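Local coordinates for protein putative methylthioribose-1-phosphate isomerase (Pyrococcus horikoshii OT3, PDB 6A34) that probably catalyses the interconversion of 5-methylthioribose 1-phosphate and 5-methylthioribulose 1-phosphate, an isomerisation in the methionine salvage pathway, at residues Met1-Thr6 with Met150-Ala155; Glu9-Pro14 with Val175-Val180. One frame throughout, in Å; residues are numbered along the deposited sequence.

Interaction 1 of 2, residues Met1-Thr6 with Met150-Ala155; sequences MEIRYT and MGHYGA
H152 reaches from the helix into the N-terminal segment, and the backbone of I3-Y5 passes over one face and along the NE2 side of its imidazole. The ring contacts begin at I3, whose CA stands over one face of the H152 ring, 4.2 Å from the centroid and only 8° off the normal, a CH-pi contact. I3 CG2 lies beside H152 CE1. At the ring's edge Y5 CB sits in the imidazole plane, while the Y5 and H152 rings meet rim to rim, neither over the face of the other, so this pair is not a stack.

M1 meets the next helix residue. Its CG is anti to the backbone N (chi1 -171°) and the chain then bends at both following torsions, which folds it against Y153. M1 CG makes a CH-pi contact with the face of the Y153 ring, 3.9 Å from its centroid and offset toward the rim. M1 SD stands obliquely to the Y153 ring, 4.7 Å from the centroid, a Met-aromatic contact, and also touches H152 CB. High B factors at M1 make this end less certain.

Among polar contacts, Y5 N donates weakly to H152 NE2 at 3.4 Å, with a bent N-H...N angle of 136°. The other ring nitrogen, ND1, is bonded to L148 O one turn back, which helps fix the rotation of the imidazole and is consistent with NE2 acting as acceptor. The R4 guanidinium is perpendicular to that ring; R4 NH2 donates to a water at 2.7 Å, and that water also lies 2.8 Å from H152 O, linking the two segments. The principal charged partner of R4 is D190, which also bonds Y5 OH.

This is a surface contact away from the annotated sites, in which an irregular N-terminal segment packs along the C-terminal part of long helix 125-157.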
# COMPACT_ATOMS: atom_id res chain seq x y z
N MET A 1 6.36 38.19 3.25
CA MET A 1 7.11 36.91 3.43
C MET A 1 8.62 37.20 3.45
O MET A 1 9.21 37.60 2.43
CB MET A 1 6.79 35.91 2.30
CG MET A 1 7.35 34.50 2.51
SD MET A 1 6.96 33.76 4.13
CE MET A 1 5.22 34.13 4.34
N GLU A 2 9.23 37.01 4.63
CA GLU A 2 10.67 37.01 4.76
C GLU A 2 11.14 35.55 4.87
O GLU A 2 10.57 34.73 5.62
CB GLU A 2 11.16 37.88 5.93
CG GLU A 2 10.90 37.33 7.33
CD GLU A 2 11.77 37.92 8.44
OE1 GLU A 2 12.57 38.83 8.15
OE2 GLU A 2 11.65 37.46 9.59
N ILE A 3 12.14 35.25 4.04
CA ILE A 3 12.94 34.06 4.10
C ILE A 3 13.85 34.18 5.33
O ILE A 3 14.70 35.06 5.37
CB ILE A 3 13.74 33.88 2.79
CG1 ILE A 3 12.87 34.03 1.54
CG2 ILE A 3 14.50 32.57 2.79
CD1 ILE A 3 11.54 33.33 1.61
N ARG A 4 13.63 33.30 6.31
CA ARG A 4 14.29 33.31 7.60
C ARG A 4 15.45 32.30 7.61
O ARG A 4 16.31 32.36 8.50
CB ARG A 4 13.30 32.96 8.72
CG ARG A 4 12.18 33.99 8.91
CD ARG A 4 11.02 33.51 9.78
NE ARG A 4 10.28 32.35 9.25
CZ ARG A 4 10.16 31.18 9.88
NH1 ARG A 4 10.91 30.92 10.95
NH2 ARG A 4 9.27 30.30 9.44
N TYR A 5 15.45 31.35 6.67
CA TYR A 5 16.46 30.29 6.66
C TYR A 5 17.15 30.25 5.29
O TYR A 5 16.55 30.59 4.29
CB TYR A 5 15.85 28.93 7.02
CG TYR A 5 15.27 28.83 8.41
CD1 TYR A 5 16.10 28.65 9.52
CD2 TYR A 5 13.90 28.87 8.63
CE1 TYR A 5 15.58 28.54 10.80
CE2 TYR A 5 13.36 28.78 9.90
CZ TYR A 5 14.21 28.62 10.98
OH TYR A 5 13.69 28.50 12.23
N THR A 6 18.43 29.87 5.30
CA THR A 6 19.20 29.49 4.11
C THR A 6 19.07 27.98 3.91
O THR A 6 18.77 27.24 4.85
CB THR A 6 20.68 29.88 4.26
OG1 THR A 6 21.19 29.09 5.32
CG2 THR A 6 20.93 31.35 4.55
N MET A 150 8.43 28.37 -1.13
CA MET A 150 7.35 27.41 -0.86
C MET A 150 7.39 26.98 0.62
O MET A 150 6.38 26.89 1.25
CB MET A 150 7.49 26.14 -1.70
CG MET A 150 6.70 26.13 -2.97
SD MET A 150 7.19 24.66 -3.92
CE MET A 150 8.40 25.34 -5.06
N GLY A 151 8.58 26.66 1.12
CA GLY A 151 8.75 26.13 2.47
C GLY A 151 8.21 27.09 3.51
O GLY A 151 7.52 26.68 4.45
N HIS A 152 8.58 28.37 3.35
CA HIS A 152 8.21 29.42 4.32
C HIS A 152 6.72 29.73 4.19
O HIS A 152 6.06 29.90 5.22
CB HIS A 152 9.09 30.68 4.18
CG HIS A 152 10.51 30.45 4.58
ND1 HIS A 152 11.43 29.88 3.73
CD2 HIS A 152 11.15 30.64 5.75
CE1 HIS A 152 12.59 29.76 4.36
NE2 HIS A 152 12.44 30.21 5.61
N TYR A 153 6.19 29.80 2.96
CA TYR A 153 4.73 30.01 2.75
C TYR A 153 3.92 28.86 3.36
O TYR A 153 2.98 29.10 4.07
CB TYR A 153 4.36 30.10 1.28
CG TYR A 153 4.64 31.43 0.65
CD1 TYR A 153 4.06 32.59 1.15
CD2 TYR A 153 5.43 31.54 -0.49
CE1 TYR A 153 4.28 33.82 0.56
CE2 TYR A 153 5.68 32.76 -1.08
CZ TYR A 153 5.10 33.90 -0.54
OH TYR A 153 5.30 35.10 -1.13
N GLY A 154 4.38 27.62 3.12
CA GLY A 154 3.69 26.44 3.64
C GLY A 154 3.77 26.35 5.15
O GLY A 154 2.82 25.96 5.79
N ALA A 155 4.93 26.71 5.71
CA ALA A 155 5.13 26.64 7.16
C ALA A 155 4.21 27.63 7.90
O ALA A 155 3.88 27.36 9.05
CB ALA A 155 6.59 26.87 7.49
O HOH W 1 7.52 30.91 7.43

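Interaction 2 of 2, residues Glu9-Pro14 with Val175-Val180; sequences ELTKLP and VHLGTV
The imidazole of H176 donates from NE2 to the backbone oxygen of L13, at 2.8 Å and with an N-H...O angle of 158°. The acceptor lies almost in the ring plane, but from the carbonyl's side the approach is oblique: the donor stands 44° out of the carbonyl plane. Next to this bond, T11 CG2 comes within 3.3 Å of H176 NE2. The same T11 methyl packs against L177 CD2 at 3.9 Å, and L10 CB adds a second apolar touch to that leucine branch. L177 CD2 in turn lies over one face of the H176 ring, offset toward its rim, so histidine and leucine present a joint surface to the 9-14 segment.

T11 organises the turn that offers the L13 carbonyl. T11 OG1 is anti to the backbone N (chi1 -170°) and accepts from L13 N at 3.1 Å, forming an ST turn. The hydroxyl also bonds D218, whose other carboxylate oxygen takes K12 N; one aspartate thus holds both side chain and backbone of the turn. L13 rests its side chain on W213 and Y217 of helix 206-217.

On the 175-180 side, H176 O is bonded by N147 of helix 125-157, and L177 is held at both backbone ends, its N by S171 and its O by R185.

These bonds join the turn after helix 7-10 to the loop between strand 161-165 and helix 180-189, a strand-to-helix connection of the Rossmann-like domain. The side chain of R57, predicted to bind substrate, is about 10 Å from that of L13, so the contact probably lies at the approaches to the substrate site, without touching it.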
# COMPACT_ATOMS: atom_id res chain seq x y z
N GLU A 9 20.90 25.90 6.52
CA GLU A 9 20.28 25.83 7.84
C GLU A 9 19.13 24.81 7.87
O GLU A 9 18.72 24.42 8.96
CB GLU A 9 19.79 27.21 8.29
CG GLU A 9 20.92 28.17 8.63
CD GLU A 9 20.48 29.59 8.90
OE1 GLU A 9 19.62 30.10 8.18
OE2 GLU A 9 21.02 30.20 9.84
N LEU A 10 18.60 24.42 6.69
CA LEU A 10 17.38 23.57 6.58
C LEU A 10 17.74 22.09 6.37
O LEU A 10 16.97 21.20 6.74
CB LEU A 10 16.51 24.10 5.45
CG LEU A 10 15.79 25.41 5.75
CD1 LEU A 10 15.04 25.88 4.52
CD2 LEU A 10 14.84 25.30 6.94
N THR A 11 18.89 21.80 5.76
CA THR A 11 19.28 20.43 5.46
C THR A 11 20.80 20.27 5.60
O THR A 11 21.52 21.23 5.44
CB THR A 11 18.88 20.02 4.04
OG1 THR A 11 19.07 18.60 3.91
CG2 THR A 11 19.69 20.75 2.98
N LYS A 12 21.23 19.04 5.85
CA LYS A 12 22.64 18.69 5.87
C LYS A 12 23.04 18.01 4.56
O LYS A 12 24.19 17.73 4.34
CB LYS A 12 22.93 17.75 7.04
CG LYS A 12 22.88 18.38 8.42
CD LYS A 12 22.85 17.34 9.54
CE LYS A 12 22.36 17.91 10.86
NZ LYS A 12 21.36 17.02 11.51
N LEU A 13 22.06 17.75 3.70
CA LEU A 13 22.28 17.12 2.43
C LEU A 13 22.93 18.12 1.48
O LEU A 13 22.56 19.30 1.47
CB LEU A 13 20.95 16.66 1.84
CG LEU A 13 20.30 15.44 2.50
CD1 LEU A 13 18.90 15.22 1.96
CD2 LEU A 13 21.13 14.18 2.31
N PRO A 14 23.82 17.65 0.58
CA PRO A 14 24.25 18.43 -0.57
C PRO A 14 23.10 18.54 -1.57
O PRO A 14 22.10 17.79 -1.47
CB PRO A 14 25.35 17.58 -1.22
CG PRO A 14 24.88 16.17 -0.91
CD PRO A 14 24.29 16.26 0.49
N VAL A 175 16.43 20.15 -6.89
CA VAL A 175 17.82 20.53 -6.83
C VAL A 175 18.21 20.60 -5.36
O VAL A 175 19.26 20.09 -5.01
CB VAL A 175 18.08 21.84 -7.57
CG1 VAL A 175 19.53 22.28 -7.43
CG2 VAL A 175 17.67 21.73 -9.01
N HIS A 176 17.34 21.18 -4.52
CA HIS A 176 17.61 21.21 -3.07
C HIS A 176 16.31 21.48 -2.29
O HIS A 176 15.47 22.21 -2.75
CB HIS A 176 18.75 22.23 -2.78
CG HIS A 176 19.69 21.84 -1.68
ND1 HIS A 176 20.38 22.79 -0.93
CD2 HIS A 176 20.02 20.61 -1.16
CE1 HIS A 176 21.10 22.16 0.00
NE2 HIS A 176 20.90 20.80 -0.13
N LEU A 177 16.17 20.82 -1.13
CA LEU A 177 15.19 21.14 -0.05
C LEU A 177 13.85 20.41 -0.25
O LEU A 177 13.26 19.89 0.75
CB LEU A 177 14.97 22.65 0.04
CG LEU A 177 16.21 23.50 0.28
CD1 LEU A 177 15.83 24.97 0.38
CD2 LEU A 177 16.94 23.05 1.53
N GLY A 178 13.34 20.41 -1.48
CA GLY A 178 12.07 19.78 -1.79
C GLY A 178 10.95 20.78 -1.88
O GLY A 178 11.17 21.95 -1.63
N THR A 179 9.77 20.31 -2.28
CA THR A 179 8.55 21.10 -2.23
C THR A 179 7.94 20.85 -0.85
O THR A 179 8.01 21.71 0.06
CB THR A 179 7.67 20.84 -3.46
OG1 THR A 179 7.30 19.46 -3.61
CG2 THR A 179 8.39 21.26 -4.72
N VAL A 180 7.37 19.65 -0.69
CA VAL A 180 6.96 19.21 0.62
C VAL A 180 8.19 19.34 1.54
O VAL A 180 8.13 19.85 2.66
CB VAL A 180 6.42 17.76 0.59
CG1 VAL A 180 6.26 17.20 2.00
CG2 VAL A 180 5.11 17.62 -0.16

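How the interactions relate
Interactions 1 and 2 hold the N-terminal segment to helix 125-157 and to the loop before helix 180-189, one segment just before helix 7-10, the other starting on its last residues; their centres are about 13 Å apart. Residues 1-6 lie mostly at the surface, whereas 9-14 with 175-180 is buried. Both contacts use a histidine, in opposite roles: H152 accepts weakly from a backbone N-H, and H176 donates a shorter, straighter bond to a carbonyl. Aromatic faces, sulfur and water mark the outer contact; aliphatic packing and a turn mark the inner one. They meet directly through Y5 CB on L10 CG and M150 SD on T179 CG2, both 3.7 Å, and V186 touches H152 and L10.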